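Local coordinates for hypothetical protein SMU.776 (Streptococcus mutans, PDB 2B78) that probably acts as an S-adenosylmethionine-dependent methyltransferase, perhaps on RNA, although its substrate has not been established, at residues A[148-153]-A[162-167]; A[326-331]-A[380-385]. One frame throughout, in Å; residues are numbered along the deposited sequence.

Interaction 1. Residues A[148-153]-A[162-167]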
loop_
_atom_site.group_PDB
_atom_site.type_symbol
_atom_site.label_atom_id
_atom_site.label_comp_id
_atom_site.label_asym_id
_atom_site.label_seq_id
_atom_site.Cartn_x
_atom_site.Cartn_y
_atom_site.Cartn_z
ATOM N N GLY A 148 11.278 -4.228 -19.245
ATOM C CA GLY A 148 10.216 -3.342 -19.678
ATOM C C GLY A 148 9.585 -2.606 -18.519
ATOM O O GLY A 148 9.915 -2.871 -17.358
ATOM N N ALA A 149 8.674 -1.684 -18.829
ATOM C CA ALA A 149 8.002 -0.895 -17.806
ATOM C C ALA A 149 6.570 -0.536 -18.171
ATOM O O ALA A 149 6.220 -0.394 -19.351
ATOM C CB ALA A 149 8.791 0.387 -17.535
ATOM N N TYR A 150 5.757 -0.379 -17.129
ATOM C CA TYR A 150 4.356 -0.010 -17.245
ATOM C C TYR A 150 4.114 1.149 -16.297
ATOM O O TYR A 150 4.940 1.425 -15.424
ATOM C CB TYR A 150 3.468 -1.185 -16.855
ATOM C CG TYR A 150 3.461 -2.267 -17.890
ATOM C CD1 TYR A 150 2.469 -2.308 -18.877
ATOM C CD2 TYR A 150 4.472 -3.222 -17.924
ATOM C CE1 TYR A 150 2.492 -3.282 -19.874
ATOM C CE2 TYR A 150 4.505 -4.195 -18.915
ATOM C CZ TYR A 150 3.514 -4.218 -19.885
ATOM O OH TYR A 150 3.557 -5.177 -20.873
ATOM N N GLU A 151 2.987 1.827 -16.468
ATOM C CA GLU A 151 2.658 2.956 -15.614
ATOM C C GLU A 151 1.181 2.994 -15.242
ATOM O O GLU A 151 0.329 2.582 -16.028
ATOM C CB GLU A 151 3.035 4.268 -16.312
ATOM C CG GLU A 151 2.149 4.615 -17.515
ATOM C CD GLU A 151 2.607 5.867 -18.240
ATOM O OE1 GLU A 151 3.230 6.735 -17.598
ATOM O OE2 GLU A 151 2.335 5.991 -19.456
ATOM N N LYS A 152 0.891 3.486 -14.038
ATOM C CA LYS A 152 -0.486 3.636 -13.567
ATOM C C LYS A 152 -0.736 5.126 -13.358
ATOM O O LYS A 152 0.121 5.825 -12.822
ATOM C CB LYS A 152 -0.702 2.927 -12.217
ATOM C CG LYS A 152 -0.442 1.428 -12.198
ATOM C CD LYS A 152 -1.335 0.688 -13.178
ATOM C CE LYS A 152 -1.167 -0.816 -13.038
ATOM N NZ LYS A 152 -1.943 -1.566 -14.064
ATOM N N ILE A 153 -1.896 5.610 -13.798
ATOM C CA ILE A 153 -2.282 7.004 -13.606
ATOM C C ILE A 153 -3.183 6.991 -12.372
ATOM O O ILE A 153 -4.276 6.422 -12.401
ATOM C CB ILE A 153 -3.079 7.546 -14.807
ATOM C CG1 ILE A 153 -2.221 7.493 -16.065
ATOM C CG2 ILE A 153 -3.528 8.971 -14.545
ATOM C CD1 ILE A 153 -0.845 8.065 -15.886
ATOM N N SER A 162 -3.896 2.619 -17.009
ATOM C CA SER A 162 -2.714 1.776 -17.138
ATOM C C SER A 162 -2.214 1.724 -18.576
ATOM O O SER A 162 -3.010 1.707 -19.521
ATOM C CB SER A 162 -3.031 0.360 -16.648
ATOM O OG SER A 162 -1.857 -0.430 -16.582
ATOM N N ALA A 163 -0.895 1.691 -18.739
ATOM C CA ALA A 163 -0.304 1.645 -20.075
ATOM C C ALA A 163 1.130 1.134 -20.078
ATOM O O ALA A 163 1.854 1.282 -19.091
ATOM C CB ALA A 163 -0.355 3.040 -20.706
ATOM N N HIS A 164 1.531 0.516 -21.187
ATOM C CA HIS A 164 2.894 0.037 -21.344
ATOM C C HIS A 164 3.705 1.322 -21.478
ATOM O O HIS A 164 3.258 2.256 -22.154
ATOM C CB HIS A 164 3.011 -0.826 -22.604
ATOM C CG HIS A 164 4.412 -1.242 -22.925
ATOM N ND1 HIS A 164 5.205 -1.937 -22.037
ATOM C CD2 HIS A 164 5.175 -1.029 -24.023
ATOM C CE1 HIS A 164 6.397 -2.130 -22.571
ATOM N NE2 HIS A 164 6.406 -1.590 -23.776
ATOM N N LEU A 165 4.867 1.388 -20.830
ATOM C CA LEU A 165 5.693 2.604 -20.852
ATOM C C LEU A 165 6.945 2.540 -21.716
ATOM O O LEU A 165 7.173 3.430 -22.541
ATOM C CB LEU A 165 6.096 2.998 -19.425
ATOM C CG LEU A 165 6.851 4.327 -19.299
ATOM C CD1 LEU A 165 5.996 5.450 -19.871
ATOM C CD2 LEU A 165 7.199 4.602 -17.833
ATOM N N TYR A 166 7.772 1.516 -21.517
ATOM C CA TYR A 166 8.974 1.375 -22.336
ATOM C C TYR A 166 9.493 -0.050 -22.332
ATOM O O TYR A 166 9.108 -0.854 -21.485
ATOM C CB TYR A 166 10.078 2.350 -21.880
ATOM C CG TYR A 166 10.751 2.060 -20.543
ATOM C CD1 TYR A 166 11.521 0.913 -20.354
ATOM C CD2 TYR A 166 10.645 2.960 -19.481
ATOM C CE1 TYR A 166 12.172 0.670 -19.144
ATOM C CE2 TYR A 166 11.294 2.724 -18.264
ATOM C CZ TYR A 166 12.055 1.575 -18.109
ATOM O OH TYR A 166 12.710 1.343 -16.927
ATOM N N GLY A 167 10.357 -0.365 -23.292
ATOM C CA GLY A 167 10.925 -1.701 -23.366
ATOM C C GLY A 167 9.994 -2.801 -23.844
ATOM O O GLY A 167 9.040 -2.556 -24.582
HETATM O O HOH W 1 2.545 5.029 -22.071
#
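Two backbone N-H groups grip the carbonyl oxygen of Ala149: Leu165 N lies 2.7 Å from Ala149 O, and Tyr166 N reaches the same oxygen at a longer 3.3 Å. Both donors come from one face of the carbonyl plane, the second 40° out of it, and their sharing of one residue defines a classic beta bulge. Ala149 N completes the bulge with a bond to Tyr166 O. Beyond the bulge the antiparallel register shifts by one, and Glu151 and Ala163 form a regular hydrogen-bonded pair.

Ala149 CB sits over the centre of the Tyr166 ring in a CH-pi contact, 3.5 Å from the ring centroid; CG of Tyr166 lies between its backbone N and carbonyl carbon (chi1 71°), which lays the ring face against Ala149 CB. His164 turns its edge toward the face of Tyr150, the ring planes 62° apart. Lys152 NZ bonds Ser162 OG at 2.8 Å and also Gly190 O, whereas a water joins Glu151 OE2 to His164 O. Glu151 OE1 is taken by Trp123 and by a salt bridge to Arg132.

The pair forms a beta hairpin at one margin of a mixed sheet: strand 162-165 is outermost within the chain, strand 118-123 pairs with the far side of 148-153, and helix 132-142 packs on Leu165 and Tyr166.

Interaction 2. Residues A[326-331]-A[380-385]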
loop_
_atom_site.group_PDB
_atom_site.type_symbol
_atom_site.label_atom_id
_atom_site.label_comp_id
_atom_site.label_asym_id
_atom_site.label_seq_id
_atom_site.Cartn_x
_atom_site.Cartn_y
_atom_site.Cartn_z
ATOM N N LEU A 326 -8.125 -15.361 16.824
ATOM C CA LEU A 326 -7.368 -14.148 16.524
ATOM C C LEU A 326 -8.002 -13.346 15.403
ATOM O O LEU A 326 -8.646 -13.899 14.510
ATOM C CB LEU A 326 -5.941 -14.499 16.105
ATOM C CG LEU A 326 -5.095 -15.234 17.137
ATOM C CD1 LEU A 326 -4.080 -16.115 16.431
ATOM C CD2 LEU A 326 -4.435 -14.216 18.063
ATOM N N ILE A 327 -7.820 -12.036 15.465
ATOM C CA ILE A 327 -8.311 -11.143 14.435
ATOM C C ILE A 327 -7.099 -10.373 13.940
ATOM O O ILE A 327 -6.297 -9.875 14.735
ATOM C CB ILE A 327 -9.341 -10.128 14.975
ATOM C CG1 ILE A 327 -10.622 -10.847 15.398
ATOM C CG2 ILE A 327 -9.669 -9.097 13.903
ATOM C CD1 ILE A 327 -11.763 -9.903 15.718
ATOM N N ILE A 328 -6.947 -10.305 12.625
ATOM C CA ILE A 328 -5.857 -9.550 12.026
ATOM C C ILE A 328 -6.597 -8.418 11.321
ATOM O O ILE A 328 -7.198 -8.618 10.269
ATOM C CB ILE A 328 -5.076 -10.408 11.019
ATOM C CG1 ILE A 328 -4.377 -11.540 11.770
ATOM C CG2 ILE A 328 -4.036 -9.559 10.274
ATOM C CD1 ILE A 328 -3.602 -12.493 10.887
ATOM N N ALA A 329 -6.604 -7.247 11.954
ATOM C CA ALA A 329 -7.291 -6.072 11.417
ATOM C C ALA A 329 -6.320 -5.195 10.655
ATOM O O ALA A 329 -5.426 -4.563 11.243
ATOM C CB ALA A 329 -7.939 -5.266 12.555
ATOM N N SER A 330 -6.521 -5.141 9.344
ATOM C CA SER A 330 -5.670 -4.375 8.456
ATOM C C SER A 330 -6.400 -3.248 7.731
ATOM O O SER A 330 -7.613 -3.302 7.512
ATOM C CB SER A 330 -5.035 -5.324 7.433
ATOM O OG SER A 330 -4.528 -4.622 6.320
ATOM N N THR A 331 -5.654 -2.210 7.381
ATOM C CA THR A 331 -6.215 -1.079 6.647
ATOM C C THR A 331 -5.071 -0.305 6.020
ATOM O O THR A 331 -3.989 -0.205 6.609
ATOM C CB THR A 331 -7.025 -0.116 7.560
ATOM O OG1 THR A 331 -7.555 0.955 6.765
ATOM C CG2 THR A 331 -6.139 0.480 8.648
ATOM N N VAL A 380 -1.701 -2.728 10.708
ATOM C CA VAL A 380 -2.227 -4.076 10.867
ATOM C C VAL A 380 -2.095 -4.486 12.318
ATOM O O VAL A 380 -0.983 -4.564 12.855
ATOM C CB VAL A 380 -1.479 -5.093 9.972
ATOM C CG1 VAL A 380 -2.158 -6.455 10.047
ATOM C CG2 VAL A 380 -1.459 -4.592 8.527
ATOM N N PHE A 381 -3.239 -4.729 12.950
ATOM C CA PHE A 381 -3.285 -5.131 14.348
ATOM C C PHE A 381 -3.620 -6.603 14.482
ATOM O O PHE A 381 -4.581 -7.082 13.879
ATOM C CB PHE A 381 -4.352 -4.329 15.095
ATOM C CG PHE A 381 -3.887 -2.986 15.575
ATOM C CD1 PHE A 381 -2.887 -2.888 16.536
ATOM C CD2 PHE A 381 -4.477 -1.822 15.093
ATOM C CE1 PHE A 381 -2.481 -1.641 17.020
ATOM C CE2 PHE A 381 -4.081 -0.567 15.567
ATOM C CZ PHE A 381 -3.077 -0.479 16.538
ATOM N N THR A 382 -2.820 -7.324 15.260
ATOM C CA THR A 382 -3.070 -8.737 15.509
ATOM C C THR A 382 -3.605 -8.755 16.936
ATOM O O THR A 382 -2.906 -8.358 17.869
ATOM C CB THR A 382 -1.773 -9.571 15.404
ATOM O OG1 THR A 382 -1.282 -9.525 14.056
ATOM C CG2 THR A 382 -2.043 -11.024 15.780
ATOM N N ILE A 383 -4.850 -9.203 17.092
ATOM C CA ILE A 383 -5.525 -9.223 18.388
ATOM C C ILE A 383 -6.036 -10.597 18.808
ATOM O O ILE A 383 -6.669 -11.297 18.015
ATOM C CB ILE A 383 -6.740 -8.276 18.361
ATOM C CG1 ILE A 383 -6.299 -6.890 17.892
ATOM C CG2 ILE A 383 -7.397 -8.227 19.731
ATOM C CD1 ILE A 383 -7.440 -5.992 17.475
ATOM N N LYS A 384 -5.769 -10.973 20.058
ATOM C CA LYS A 384 -6.231 -12.259 20.577
ATOM C C LYS A 384 -7.428 -12.091 21.510
ATOM O O LYS A 384 -7.494 -11.135 22.283
ATOM C CB LYS A 384 -5.125 -12.974 21.345
ATOM C CG LYS A 384 -5.583 -14.324 21.869
ATOM C CD LYS A 384 -4.492 -15.080 22.573
ATOM C CE LYS A 384 -4.997 -16.458 22.972
ATOM N NZ LYS A 384 -5.471 -17.221 21.780
ATOM N N VAL A 385 -8.364 -13.029 21.449
ATOM C CA VAL A 385 -9.548 -12.981 22.305
ATOM C C VAL A 385 -9.549 -14.153 23.287
ATOM O O VAL A 385 -10.194 -14.043 24.350
ATOM C CB VAL A 385 -10.851 -13.029 21.482
ATOM C CG1 VAL A 385 -10.754 -12.063 20.315
ATOM C CG2 VAL A 385 -11.117 -14.452 21.002
ATOM O OXT VAL A 385 -8.919 -15.182 22.977
#
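Ile327 and Ile383 exchange two backbone hydrogen bonds, Ile383 N to Ile327 O at 2.8 Å and Ile327 N to Ile383 O at 2.9 Å, and Ala329 and Phe381 repeat the exchange two residues along. The N-H directions are straightest at Ile383 N (171°), whereas Ala329 N bends to 153°; the strand axes lie 169° apart and the register runs without a bulge. These bonds join strand 325-331 to the reversed strand 379-384 of the Rossmann-like methyltransferase sheet. Between the pairs the CA-H groups also approach carbonyls: Ile328 CA is 3.3 Å from Phe381 O.

On one face Ile328, Val380 and Ser330 are all buried. Ile328 CG2 touches Val380 CG1 at 3.6 Å; both methyls stand anti to their own backbone N, which aims them at each other diagonally across the strands. The other Val380 branch, CG2, lies 3.8 Å from Ser330 OG, a hydroxyl bonded to Asp292. Toward the C-terminus of the chain the same face is partly exposed, though the touch is just as close: Leu326 CD2 rests on Lys384 CB at 3.6 Å, while the lysine chain runs on to a weak bond with Asn324 O. Ile327, Ala329, Phe381 and Ile383 occupy the reverse face, under helices 306-319 and 338-349.

Backbone bonds thus set the register, and the side chains add mainly contacts between aliphatic carbons, buried at the Ser330 end and partly exposed at the Leu326 end.

Interactions 1 and 2 are both antiparallel strand pairs but belong to separate sheets, on opposite sides of the chain's centre, with their own centres 36 Å apart and nearest atoms about 19 Å apart. Interaction 1 is local, closing a hairpin across eight intervening residues; interaction 2 joins strands separated by 48 residues that include helix 338-349 and strand 355-360. Neither segment pair contains an S-adenosyl-L-homocysteine-binding residue. Interaction 2 shares its sheet with the strands leading to the ligand-binding Asp242 and Asp271, and the side chain of Ile327 lies about 12 Å from that of Val272. From the other sheet, the Lys152 side chain comes within about 9 Å of that of Arg246.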